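Local structure of xylose isomerase domain protein TIM barrel (Planctomyces limnophilus, 3TVA) at residues 18-23 against 45-50; 29-34 against 61-66; 68-73 against 109-114; 103-108 against 141-146. The protein binds a magnesium ion in a TIM barrel of the xylose isomerase-like family and is probably an isomerase. All coordinates share one frame; numbering follows the deposited sequence.

Interaction 1 (18-23 against 45-50); sequences SVDAGL and PHTRTR
Thr-47 OG1 has two acceptors within reach. It lies 2.8 Å from Asp-20 OD1, across the contact, and the carbonyl oxygen of His-44 is the second. The single hydroxyl proton can serve either one, and which is not settled. The two side chains approach from opposite directions. Both carry their first polar branch in the crowded position, between the backbone N and the carbonyl carbon (chi1 42° for Asp-20, 49° for Thr-47). This brings OD1 and OG1 together across the gap, while the Thr-47 methyl CG2 stays beside its own backbone N.

The second oxygen of Asp-20, OD2, bonds to the backbone N of His-44. It also takes the N-H of Ala-21 on its anti lone pair, though that bond is modelled too short for its length to be trusted. Ser-18 OG steadies the same turn: it donates to Ala-21 O at 2.8 Å and accepts from Gly-24 N.

On the other loop, the Arg-48 guanidinium has Pro-45 CA 3.8 Å above its plane. Its NH2 bonds to Pro-43 O and its NH1 forms a salt bridge to Glu-103 of helix 97-114.

The segments belong to the loops that follow strands 13-18 and 37-41 of the barrel. They bury just 72 Å² between them, at the surface and away from the magnesium site. Across the segments the tie rests on one polar pair, with little apolar burial. N-H groups at OD2, with a hydroxyl near OD1, would suit a charged Asp-20 carboxylate.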
loop_
_atom_site.group_PDB
_atom_site.type_symbol
_atom_site.label_atom_id
_atom_site.label_comp_id
_atom_site.label_asym_id
_atom_site.label_seq_id
_atom_site.Cartn_x
_atom_site.Cartn_y
_atom_site.Cartn_z
ATOM N N SER A 18 -2.739 -6.317 -10.293
ATOM C CA SER A 18 -3.118 -5.246 -11.212
ATOM C C SER A 18 -4.097 -5.809 -12.227
ATOM O O SER A 18 -3.929 -6.945 -12.659
ATOM C CB SER A 18 -1.894 -4.713 -11.978
ATOM O OG SER A 18 -1.106 -3.846 -11.179
ATOM N N VAL A 19 -5.145 -5.063 -12.567
ATOM C CA VAL A 19 -5.934 -5.377 -13.768
ATOM C C VAL A 19 -5.197 -5.000 -15.063
ATOM O O VAL A 19 -4.984 -5.832 -15.951
ATOM C CB VAL A 19 -7.286 -4.639 -13.756
ATOM C CG1 VAL A 19 -8.090 -4.965 -15.024
ATOM C CG2 VAL A 19 -8.059 -4.988 -12.497
ATOM N N ASP A 20 -4.825 -3.727 -15.161
ATOM C CA ASP A 20 -3.921 -3.240 -16.202
ATOM C C ASP A 20 -2.813 -2.353 -15.607
ATOM O O ASP A 20 -1.636 -2.726 -15.610
ATOM C CB ASP A 20 -4.683 -2.530 -17.338
ATOM C CG ASP A 20 -5.802 -1.616 -16.829
ATOM O OD1 ASP A 20 -6.853 -1.526 -17.500
ATOM O OD2 ASP A 20 -5.629 -0.982 -15.768
ATOM N N ALA A 21 -3.202 -1.190 -15.083
ATOM C CA ALA A 21 -2.252 -0.227 -14.526
ATOM C C ALA A 21 -1.576 -0.772 -13.277
ATOM O O ALA A 21 -2.132 -1.628 -12.596
ATOM C CB ALA A 21 -2.955 1.093 -14.210
ATOM N N GLY A 22 -0.383 -0.269 -12.969
ATOM C CA GLY A 22 0.321 -0.673 -11.760
ATOM C C GLY A 22 1.307 -1.822 -11.947
ATOM O O GLY A 22 1.439 -2.385 -13.041
ATOM N N LEU A 23 2.020 -2.138 -10.868
ATOM C CA LEU A 23 3.079 -3.161 -10.848
ATOM C C LEU A 23 2.707 -4.576 -10.320
ATOM O O LEU A 23 3.595 -5.427 -10.145
ATOM C CB LEU A 23 4.325 -2.614 -10.131
ATOM C CG LEU A 23 4.854 -1.265 -10.646
ATOM C CD1 LEU A 23 6.119 -0.845 -9.896
ATOM C CD2 LEU A 23 5.100 -1.267 -12.154
ATOM N N PRO A 45 -8.200 4.808 -16.306
ATOM C CA PRO A 45 -9.449 5.580 -16.349
ATOM C C PRO A 45 -10.535 5.007 -17.266
ATOM O O PRO A 45 -11.703 4.979 -16.876
ATOM C CB PRO A 45 -8.981 6.940 -16.865
ATOM C CG PRO A 45 -7.609 7.077 -16.289
ATOM C CD PRO A 45 -7.016 5.688 -16.291
ATOM N N HIS A 46 -10.152 4.535 -18.448
ATOM C CA HIS A 46 -11.123 4.039 -19.422
ATOM C C HIS A 46 -11.725 2.687 -19.035
ATOM O O HIS A 46 -12.766 2.292 -19.553
ATOM C CB HIS A 46 -10.514 3.987 -20.831
ATOM C CG HIS A 46 -9.127 3.425 -20.875
ATOM N ND1 HIS A 46 -8.031 4.100 -20.377
ATOM C CD2 HIS A 46 -8.654 2.256 -21.369
ATOM C CE1 HIS A 46 -6.946 3.369 -20.558
ATOM N NE2 HIS A 46 -7.296 2.244 -21.156
ATOM N N THR A 47 -11.044 1.973 -18.147
ATOM C CA THR A 47 -11.524 0.689 -17.615
ATOM C C THR A 47 -12.209 0.774 -16.247
ATOM O O THR A 47 -12.317 -0.215 -15.527
ATOM C CB THR A 47 -10.501 -0.457 -17.765
ATOM O OG1 THR A 47 -9.221 -0.029 -17.297
ATOM C CG2 THR A 47 -10.381 -0.847 -19.265
ATOM N N ARG A 48 -12.473 1.999 -15.821
ATOM C CA ARG A 48 -12.966 2.305 -14.484
ATOM C C ARG A 48 -14.483 2.459 -14.280
ATOM O O ARG A 48 -14.910 2.931 -13.225
ATOM C CB ARG A 48 -12.263 3.559 -13.978
ATOM C CG ARG A 48 -11.701 3.457 -12.598
ATOM C CD ARG A 48 -11.000 4.778 -12.279
ATOM N NE ARG A 48 -9.555 4.644 -12.370
ATOM C CZ ARG A 48 -8.715 5.657 -12.541
ATOM N NH1 ARG A 48 -9.176 6.895 -12.669
ATOM N NH2 ARG A 48 -7.411 5.418 -12.590
ATOM N N THR A 49 -15.302 2.166 -15.284
ATOM C CA THR A 49 -16.734 2.430 -15.142
ATOM C C THR A 49 -17.442 1.426 -14.233
ATOM O O THR A 49 -16.865 0.421 -13.830
ATOM C CB THR A 49 -17.444 2.382 -16.514
ATOM O OG1 THR A 49 -17.446 1.032 -17.002
ATOM C CG2 THR A 49 -16.738 3.289 -17.511
ATOM N N ARG A 50 -18.725 1.664 -13.988
ATOM C CA ARG A 50 -19.524 0.765 -13.183
ATOM C C ARG A 50 -19.626 -0.625 -13.828
ATOM O O ARG A 50 -19.599 -1.640 -13.143
ATOM C CB ARG A 50 -20.921 1.345 -12.988
ATOM C CG ARG A 50 -21.753 0.564 -11.991
ATOM C CD ARG A 50 -23.177 1.108 -11.916
ATOM N NE ARG A 50 -23.925 0.502 -10.821
ATOM C CZ ARG A 50 -25.228 0.239 -10.856
ATOM N NH1 ARG A 50 -25.941 0.522 -11.941
ATOM N NH2 ARG A 50 -25.822 -0.315 -9.806
#

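Interaction 2 (29-34 against 61-66); sequences VAQDLK and DAAGIQ
Gln-31 reaches Ala-63 with the side of its chain. The Ala-63 methyl CB sits over one face of the side-chain amide, 3.5 Å from Gln-31 CD and equally close to CG. Gln-31 OE1 is only slightly farther from that methyl, at 3.6 Å. The chain is extended at chi2, and chi3 of 89° turns the amide broadside to the alanine. The amide thus meets Ala-63 by van der Waals contact of its face.

Ile-65 comes in from the next position but one. Its CG1 branch lies beside the backbone N and runs on straight (chi2 172°), so CD1 is the atom that reaches across. Ile-65 CD1 touches Ala-30 CB at 4.0 Å and Gln-31 CG at 4.1 Å. The Gln-31 and Ile-65 chains cross at about a right angle.

The contact joins the C-terminal end of helix 27-32 to the end of helix 50-62 and the link that follows it, on the outside of the TIM barrel. Each helix ends in a Schellman motif, with positive phi at Lys-34 and Gly-64. After the second motif the chain enters strand 66-71. Ala-30 and Ile-65 both also pack on Val-38 of strand 37-41. On its other flank, helix 27-32 meets helix 266-287, where Leu-33 touches Leu-273.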
loop_
_atom_site.group_PDB
_atom_site.type_symbol
_atom_site.label_atom_id
_atom_site.label_comp_id
_atom_site.label_asym_id
_atom_site.label_seq_id
_atom_site.Cartn_x
_atom_site.Cartn_y
_atom_site.Cartn_z
ATOM N N VAL A 29 -2.760 -15.110 -11.718
ATOM C CA VAL A 29 -1.614 -15.595 -10.957
ATOM C C VAL A 29 -2.015 -15.814 -9.487
ATOM O O VAL A 29 -1.674 -16.837 -8.878
ATOM C CB VAL A 29 -0.418 -14.616 -11.079
ATOM C CG1 VAL A 29 0.681 -14.973 -10.096
ATOM C CG2 VAL A 29 0.111 -14.593 -12.532
ATOM N N ALA A 30 -2.756 -14.863 -8.929
ATOM C CA ALA A 30 -3.296 -15.013 -7.573
ATOM C C ALA A 30 -4.118 -16.300 -7.461
ATOM O O ALA A 30 -4.069 -16.992 -6.445
ATOM C CB ALA A 30 -4.143 -13.812 -7.222
ATOM N N GLN A 31 -4.850 -16.617 -8.531
ATOM C CA GLN A 31 -5.669 -17.821 -8.613
ATOM C C GLN A 31 -4.846 -19.099 -8.580
ATOM O O GLN A 31 -5.163 -20.032 -7.826
ATOM C CB GLN A 31 -6.453 -17.818 -9.922
ATOM C CG GLN A 31 -7.790 -17.136 -9.880
ATOM C CD GLN A 31 -8.617 -17.451 -11.115
ATOM O OE1 GLN A 31 -9.359 -18.437 -11.150
ATOM N NE2 GLN A 31 -8.474 -16.622 -12.142
ATOM N N ASP A 32 -3.816 -19.132 -9.424
ATOM C CA ASP A 32 -2.885 -20.254 -9.494
ATOM C C ASP A 32 -2.285 -20.540 -8.113
ATOM O O ASP A 32 -2.204 -21.687 -7.687
ATOM C CB ASP A 32 -1.766 -19.969 -10.513
ATOM C CG ASP A 32 -2.290 -19.773 -11.942
ATOM O OD1 ASP A 32 -3.372 -20.305 -12.272
ATOM O OD2 ASP A 32 -1.608 -19.092 -12.744
ATOM N N LEU A 33 -1.884 -19.480 -7.416
ATOM C CA LEU A 33 -1.295 -19.589 -6.074
ATOM C C LEU A 33 -2.331 -19.896 -4.983
ATOM O O LEU A 33 -1.973 -20.217 -3.850
ATOM C CB LEU A 33 -0.549 -18.302 -5.719
ATOM C CG LEU A 33 0.629 -17.961 -6.625
ATOM C CD1 LEU A 33 1.216 -16.594 -6.239
ATOM C CD2 LEU A 33 1.670 -19.067 -6.552
ATOM N N LYS A 34 -3.609 -19.770 -5.336
ATOM C CA LYS A 34 -4.721 -20.098 -4.446
ATOM C C LYS A 34 -4.848 -19.206 -3.211
ATOM O O LYS A 34 -5.421 -19.625 -2.203
ATOM C CB LYS A 34 -4.653 -21.574 -4.016
ATOM C CG LYS A 34 -4.744 -22.571 -5.170
ATOM C CD LYS A 34 -4.631 -23.998 -4.644
ATOM C CE LYS A 34 -4.967 -25.028 -5.713
ATOM N NZ LYS A 34 -3.993 -24.998 -6.837
ATOM N N ASP A 61 -15.218 -13.065 -7.672
ATOM C CA ASP A 61 -16.161 -13.984 -7.051
ATOM C C ASP A 61 -15.954 -15.404 -7.594
ATOM O O ASP A 61 -15.825 -16.358 -6.824
ATOM C CB ASP A 61 -17.603 -13.526 -7.287
ATOM C CG ASP A 61 -18.000 -12.344 -6.416
ATOM O OD1 ASP A 61 -17.138 -11.809 -5.685
ATOM O OD2 ASP A 61 -19.182 -11.939 -6.474
ATOM N N ALA A 62 -15.898 -15.536 -8.918
ATOM C CA ALA A 62 -15.715 -16.852 -9.541
ATOM C C ALA A 62 -14.387 -17.477 -9.124
ATOM O O ALA A 62 -14.263 -18.698 -9.051
ATOM C CB ALA A 62 -15.799 -16.756 -11.074
ATOM N N ALA A 63 -13.400 -16.632 -8.844
ATOM C CA ALA A 63 -12.078 -17.116 -8.456
ATOM C C ALA A 63 -11.948 -17.420 -6.950
ATOM O O ALA A 63 -10.914 -17.906 -6.505
ATOM C CB ALA A 63 -10.996 -16.123 -8.903
ATOM N N GLY A 64 -12.985 -17.132 -6.170
ATOM C CA GLY A 64 -12.903 -17.281 -4.724
ATOM C C GLY A 64 -11.993 -16.254 -4.048
ATOM O O GLY A 64 -11.376 -16.533 -3.019
ATOM N N ILE A 65 -11.908 -15.056 -4.614
ATOM C CA ILE A 65 -10.966 -14.070 -4.108
ATOM C C ILE A 65 -11.656 -12.816 -3.586
ATOM O O ILE A 65 -12.486 -12.212 -4.280
ATOM C CB ILE A 65 -9.943 -13.669 -5.197
ATOM C CG1 ILE A 65 -8.966 -14.817 -5.467
ATOM C CG2 ILE A 65 -9.209 -12.393 -4.800
ATOM C CD1 ILE A 65 -8.044 -14.571 -6.652
ATOM N N GLN A 66 -11.275 -12.412 -2.377
ATOM C CA GLN A 66 -11.780 -11.183 -1.772
ATOM C C GLN A 66 -10.812 -10.010 -1.992
ATOM O O GLN A 66 -9.613 -10.133 -1.752
ATOM C CB GLN A 66 -12.019 -11.410 -0.270
ATOM C CG GLN A 66 -12.605 -10.216 0.473
ATOM C CD GLN A 66 -12.517 -10.373 2.006
ATOM O OE1 GLN A 66 -12.093 -11.417 2.522
ATOM N NE2 GLN A 66 -12.906 -9.325 2.729
#

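Interaction 3 (68-73 against 109-114); sequences TVIFGG and DFASWV
The layer between barrel strands and outer helices of the TIM barrel is met here, where strand 66-71 lies under helix 97-114. The short segments run nearly antiparallel, at 150°, with axes 9.4 Å apart. Ile-70 makes the whole contact from the strand side, through its terminal methyl. Its CG1 is anti to the carbonyl carbon and the chain continues straight (chi2 171°), which sends CD1 out to the helix.

There Ile-70 CD1 rests 3.7 Å from Ala-111 CA and 3.8 Å from Ala-111 CB. The small alanine lets the methyl come right up to the helix backbone. Phe-110 offers its ring edge: Phe-110 CD1 is 4.0 Å from Ile-70 CD1, which lies near the ring plane. Val-114 CG1 is a looser neighbour of Ile-70 CD1, at 4.3 Å. One turn along the helix, Val-114 CG2 lies 3.6 Å above the Phe-110 ring plane, toward the rim. Phe-110 and Val-114 also pack on Ala-53 of helix 50-62.

All four touching residues are buried. The adjacent strand residue, Phe-71, points elsewhere and meets His-211 and Glu-158, both magnesium ligands. Such alternation of helix-facing and interior side chains is typical of TIM barrel strands.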
loop_
_atom_site.group_PDB
_atom_site.type_symbol
_atom_site.label_atom_id
_atom_site.label_comp_id
_atom_site.label_asym_id
_atom_site.label_seq_id
_atom_site.Cartn_x
_atom_site.Cartn_y
_atom_site.Cartn_z
ATOM N N THR A 68 -9.440 -6.669 -0.772
ATOM C CA THR A 68 -9.322 -5.918 0.477
ATOM C C THR A 68 -9.050 -4.406 0.375
ATOM O O THR A 68 -9.536 -3.633 1.181
ATOM C CB THR A 68 -8.349 -6.612 1.438
ATOM O OG1 THR A 68 -7.046 -6.646 0.848
ATOM C CG2 THR A 68 -8.822 -8.058 1.703
ATOM N N VAL A 69 -8.235 -4.002 -0.593
ATOM C CA VAL A 69 -7.915 -2.595 -0.797
ATOM C C VAL A 69 -7.732 -2.349 -2.293
ATOM O O VAL A 69 -7.179 -3.190 -3.008
ATOM C CB VAL A 69 -6.583 -2.160 -0.087
ATOM C CG1 VAL A 69 -6.362 -0.664 -0.247
ATOM C CG2 VAL A 69 -6.541 -2.540 1.414
ATOM N N ILE A 70 -8.202 -1.200 -2.774
ATOM C CA ILE A 70 -7.897 -0.782 -4.137
ATOM C C ILE A 70 -6.977 0.445 -4.117
ATOM O O ILE A 70 -7.308 1.463 -3.523
ATOM C CB ILE A 70 -9.189 -0.521 -4.959
ATOM C CG1 ILE A 70 -9.920 -1.862 -5.165
ATOM C CG2 ILE A 70 -8.829 0.149 -6.289
ATOM C CD1 ILE A 70 -11.305 -1.764 -5.764
ATOM N N PHE A 71 -5.819 0.339 -4.758
ATOM C CA PHE A 71 -4.784 1.365 -4.647
ATOM C C PHE A 71 -4.822 2.366 -5.788
ATOM O O PHE A 71 -4.979 1.991 -6.942
ATOM C CB PHE A 71 -3.386 0.708 -4.580
ATOM C CG PHE A 71 -2.765 0.752 -3.211
ATOM C CD1 PHE A 71 -3.055 -0.220 -2.272
ATOM C CD2 PHE A 71 -1.911 1.786 -2.857
ATOM C CE1 PHE A 71 -2.494 -0.171 -1.002
ATOM C CE2 PHE A 71 -1.352 1.843 -1.595
ATOM C CZ PHE A 71 -1.644 0.860 -0.666
ATOM N N GLY A 72 -4.682 3.645 -5.464
ATOM C CA GLY A 72 -4.518 4.653 -6.493
ATOM C C GLY A 72 -3.108 4.691 -7.056
ATOM O O GLY A 72 -2.144 4.320 -6.395
ATOM N N GLY A 73 -3.000 5.137 -8.297
ATOM C CA GLY A 73 -1.727 5.402 -8.947
ATOM C C GLY A 73 -2.111 6.279 -10.121
ATOM O O GLY A 73 -3.247 6.200 -10.597
ATOM N N ASP A 109 -15.309 5.616 -6.113
ATOM C CA ASP A 109 -16.540 5.166 -6.773
ATOM C C ASP A 109 -16.408 3.721 -7.302
ATOM O O ASP A 109 -17.278 2.888 -7.089
ATOM C CB ASP A 109 -16.923 6.109 -7.938
ATOM C CG ASP A 109 -17.245 7.520 -7.474
ATOM O OD1 ASP A 109 -17.492 7.721 -6.261
ATOM O OD2 ASP A 109 -17.243 8.443 -8.325
ATOM N N PHE A 110 -15.306 3.436 -7.986
ATOM C CA PHE A 110 -15.046 2.095 -8.510
ATOM C C PHE A 110 -14.984 1.046 -7.393
ATOM O O PHE A 110 -15.584 -0.039 -7.506
ATOM C CB PHE A 110 -13.734 2.107 -9.305
ATOM C CG PHE A 110 -13.340 0.764 -9.875
ATOM C CD1 PHE A 110 -12.468 -0.069 -9.186
ATOM C CD2 PHE A 110 -13.814 0.356 -11.115
ATOM C CE1 PHE A 110 -12.085 -1.302 -9.708
ATOM C CE2 PHE A 110 -13.436 -0.880 -11.648
ATOM C CZ PHE A 110 -12.575 -1.709 -10.938
ATOM N N ALA A 111 -14.257 1.360 -6.318
ATOM C CA ALA A 111 -14.159 0.448 -5.172
ATOM C C ALA A 111 -15.541 0.170 -4.542
ATOM O O ALA A 111 -15.834 -0.947 -4.114
ATOM C CB ALA A 111 -13.207 1.016 -4.112
ATOM N N SER A 112 -16.386 1.193 -4.497
ATOM C CA SER A 112 -17.753 1.024 -3.998
ATOM C C SER A 112 -18.593 0.064 -4.869
ATOM O O SER A 112 -19.297 -0.793 -4.357
ATOM C CB SER A 112 -18.440 2.387 -3.885
ATOM O OG SER A 112 -19.757 2.237 -3.411
ATOM N N TRP A 113 -18.504 0.205 -6.186
ATOM C CA TRP A 113 -19.183 -0.708 -7.103
ATOM C C TRP A 113 -18.641 -2.145 -6.991
ATOM O O TRP A 113 -19.380 -3.113 -7.108
ATOM C CB TRP A 113 -19.039 -0.197 -8.535
ATOM C CG TRP A 113 -19.710 1.114 -8.797
ATOM C CD1 TRP A 113 -20.917 1.535 -8.301
ATOM C CD2 TRP A 113 -19.225 2.183 -9.634
ATOM N NE1 TRP A 113 -21.212 2.794 -8.785
ATOM C CE2 TRP A 113 -20.190 3.216 -9.596
ATOM C CE3 TRP A 113 -18.077 2.360 -10.417
ATOM C CZ2 TRP A 113 -20.034 4.420 -10.311
ATOM C CZ3 TRP A 113 -17.922 3.555 -11.125
ATOM C CH2 TRP A 113 -18.900 4.567 -11.068
ATOM N N VAL A 114 -17.345 -2.266 -6.741
ATOM C CA VAL A 114 -16.699 -3.559 -6.554
ATOM C C VAL A 114 -17.082 -4.189 -5.212
ATOM O O VAL A 114 -17.123 -5.413 -5.089
ATOM C CB VAL A 114 -15.147 -3.426 -6.687
ATOM C CG1 VAL A 114 -14.426 -4.646 -6.152
ATOM C CG2 VAL A 114 -14.770 -3.195 -8.154
#

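Interaction 4 (103-108 against 141-146); sequences EMKEIS and TQDLLT
The carboxylate of Asp-143 is met by Lys-105 on the syn side of OD2, with the ammonium 32° out of the carboxylate plane. Lys-105 NZ is 2.7 Å from Asp-143 OD2, a hydrogen-bonded salt bridge, but 3.6 Å from Asp-143 OD1. The grip is thus one-sided, and Lys-105 CE also lies close to OD2, at 3.3 Å. Lys-105 is extended beyond CG, and its chain crosses that of Asp-143 at about a right angle. With chi1 at -179°, the Asp-143 carboxylate swings toward the lysine end.

The partners sit on helices 97-114 and 132-149, neighbours in the outer layer of the TIM barrel. Their segments are nearly parallel, at 20°, with axes 10.2 Å apart.

Beneath the salt bridge, Leu-144 fills the groove with both methyls. Leu-144 CD1 is 3.8 Å from Met-104 CB and 4.1 Å from Lys-105 CG. Leu-144 CD2 lies 3.9 Å from Met-104 CB. The Lys-105 and Leu-144 chains run antiparallel alongside each other. The lysine gives its CG to the leucine, and its extended chain carries the charge on to Asp-143. Met-104, a selenomethionine, bends at chi2 and chi3 and packs inward on Ile-119 and Leu-121 of strand 118-121.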
loop_
_atom_site.group_PDB
_atom_site.type_symbol
_atom_site.label_atom_id
_atom_site.label_comp_id
_atom_site.label_asym_id
_atom_site.label_seq_id
_atom_site.Cartn_x
_atom_site.Cartn_y
_atom_site.Cartn_z
ATOM N N GLU A 103 -9.245 11.841 -9.587
ATOM C CA GLU A 103 -9.007 10.430 -9.867
ATOM C C GLU A 103 -9.215 9.545 -8.640
ATOM O O GLU A 103 -9.779 8.458 -8.765
ATOM C CB GLU A 103 -7.605 10.195 -10.422
ATOM C CG GLU A 103 -7.478 10.431 -11.893
ATOM C CD GLU A 103 -6.329 9.637 -12.485
ATOM O OE1 GLU A 103 -5.311 10.262 -12.851
ATOM O OE2 GLU A 103 -6.438 8.390 -12.573
HETATM N N MSE A 104 -8.760 9.986 -7.466
HETATM C CA MSE A 104 -8.933 9.178 -6.241
HETATM C C MSE A 104 -10.420 9.039 -5.920
HETATM O O MSE A 104 -10.874 8.004 -5.414
HETATM C CB MSE A 104 -8.213 9.799 -5.026
HETATM C CG MSE A 104 -6.754 9.422 -4.866
HETATM SE SE MSE A 104 -6.418 7.491 -4.830
HETATM C CE MSE A 104 -7.449 7.002 -3.304
ATOM N N LYS A 105 -11.181 10.090 -6.192
ATOM C CA LYS A 105 -12.631 9.996 -6.015
ATOM C C LYS A 105 -13.300 9.022 -6.994
ATOM O O LYS A 105 -14.209 8.306 -6.604
ATOM C CB LYS A 105 -13.297 11.366 -6.053
ATOM C CG LYS A 105 -12.890 12.255 -4.868
ATOM C CD LYS A 105 -13.562 13.621 -4.964
ATOM C CE LYS A 105 -12.985 14.573 -3.927
ATOM N NZ LYS A 105 -13.584 15.917 -4.053
ATOM N N GLU A 106 -12.854 8.981 -8.247
ATOM C CA GLU A 106 -13.348 7.960 -9.184
ATOM C C GLU A 106 -12.935 6.561 -8.744
ATOM O O GLU A 106 -13.670 5.604 -8.933
ATOM C CB GLU A 106 -12.784 8.170 -10.584
ATOM C CG GLU A 106 -13.229 9.406 -11.298
ATOM C CD GLU A 106 -12.401 9.620 -12.561
ATOM O OE1 GLU A 106 -12.090 10.796 -12.875
ATOM O OE2 GLU A 106 -12.044 8.597 -13.213
ATOM N N ILE A 107 -11.736 6.439 -8.181
ATOM C CA ILE A 107 -11.273 5.149 -7.694
ATOM C C ILE A 107 -12.119 4.714 -6.492
ATOM O O ILE A 107 -12.479 3.541 -6.367
ATOM C CB ILE A 107 -9.754 5.174 -7.403
ATOM C CG1 ILE A 107 -8.984 5.168 -8.738
ATOM C CG2 ILE A 107 -9.330 3.980 -6.546
ATOM C CD1 ILE A 107 -7.552 5.691 -8.617
ATOM N N SER A 108 -12.467 5.673 -5.637
ATOM C CA SER A 108 -13.424 5.427 -4.549
ATOM C C SER A 108 -14.787 4.955 -5.073
ATOM O O SER A 108 -15.352 3.996 -4.547
ATOM C CB SER A 108 -13.581 6.686 -3.683
ATOM O OG SER A 108 -14.577 6.508 -2.685
ATOM N N THR A 141 -7.088 16.137 1.740
ATOM C CA THR A 141 -7.162 14.809 2.354
ATOM C C THR A 141 -8.512 14.629 3.048
ATOM O O THR A 141 -9.178 13.607 2.864
ATOM C CB THR A 141 -5.963 14.538 3.319
ATOM O OG1 THR A 141 -4.739 14.729 2.601
ATOM C CG2 THR A 141 -5.975 13.096 3.850
ATOM N N GLN A 142 -8.919 15.635 3.822
ATOM C CA GLN A 142 -10.234 15.652 4.473
ATOM C C GLN A 142 -11.360 15.537 3.453
ATOM O O GLN A 142 -12.340 14.799 3.641
ATOM C CB GLN A 142 -10.387 16.923 5.338
ATOM C CG GLN A 142 -9.472 16.884 6.561
ATOM C CD GLN A 142 -9.465 18.167 7.377
ATOM O OE1 GLN A 142 -9.594 19.265 6.835
ATOM N NE2 GLN A 142 -9.279 18.030 8.692
ATOM N N ASP A 143 -11.199 16.253 2.350
ATOM C CA ASP A 143 -12.169 16.217 1.268
ATOM C C ASP A 143 -12.299 14.811 0.667
ATOM O O ASP A 143 -13.406 14.317 0.441
ATOM C CB ASP A 143 -11.752 17.231 0.198
ATOM C CG ASP A 143 -12.711 17.282 -0.969
ATOM O OD1 ASP A 143 -13.938 17.349 -0.738
ATOM O OD2 ASP A 143 -12.232 17.261 -2.122
ATOM N N LEU A 144 -11.168 14.163 0.398
ATOM C CA LEU A 144 -11.201 12.786 -0.085
ATOM C C LEU A 144 -11.814 11.837 0.957
ATOM O O LEU A 144 -12.551 10.906 0.609
ATOM C CB LEU A 144 -9.791 12.330 -0.457
ATOM C CG LEU A 144 -9.605 10.870 -0.885
ATOM C CD1 LEU A 144 -10.479 10.499 -2.110
ATOM C CD2 LEU A 144 -8.119 10.616 -1.168
ATOM N N LEU A 145 -11.509 12.071 2.233
ATOM C CA LEU A 145 -12.042 11.226 3.305
ATOM C C LEU A 145 -13.561 11.320 3.421
ATOM O O LEU A 145 -14.238 10.327 3.699
ATOM C CB LEU A 145 -11.372 11.568 4.639
ATOM C CG LEU A 145 -9.960 10.974 4.675
ATOM C CD1 LEU A 145 -9.104 11.754 5.642
ATOM C CD2 LEU A 145 -10.012 9.487 5.055
ATOM N N THR A 146 -14.100 12.505 3.179
ATOM C CA THR A 146 -15.559 12.692 3.189
ATOM C C THR A 146 -16.194 11.879 2.060
ATOM O O THR A 146 -17.225 11.222 2.249
ATOM C CB THR A 146 -15.917 14.181 3.028
ATOM O OG1 THR A 146 -15.462 14.888 4.182
ATOM C CG2 THR A 146 -17.465 14.414 2.836
#

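Interaction 3 is the buried member: one isoleucine methyl joins strand to helix. Interactions 2 and 4 join neighbouring outer helices and are partly buried. Interaction 2 uses helix ends and apolar contact, while interaction 4 adds a salt bridge between partly exposed side chains. Interaction 1 is a polar loop-to-loop contact at the surface. Helix 97-114 serves both interactions 3 and 4, which touch where Ile-70 meets Ile-107 and where Gly-72 meets the Met-104 selenium. Interaction 1 joins the same helix through Arg-48, which packs on Phe-110 and Ile-107. Interaction 2 stands apart, about 28 Å from interaction 4 between centres, and adjoins interaction 3 along the chain.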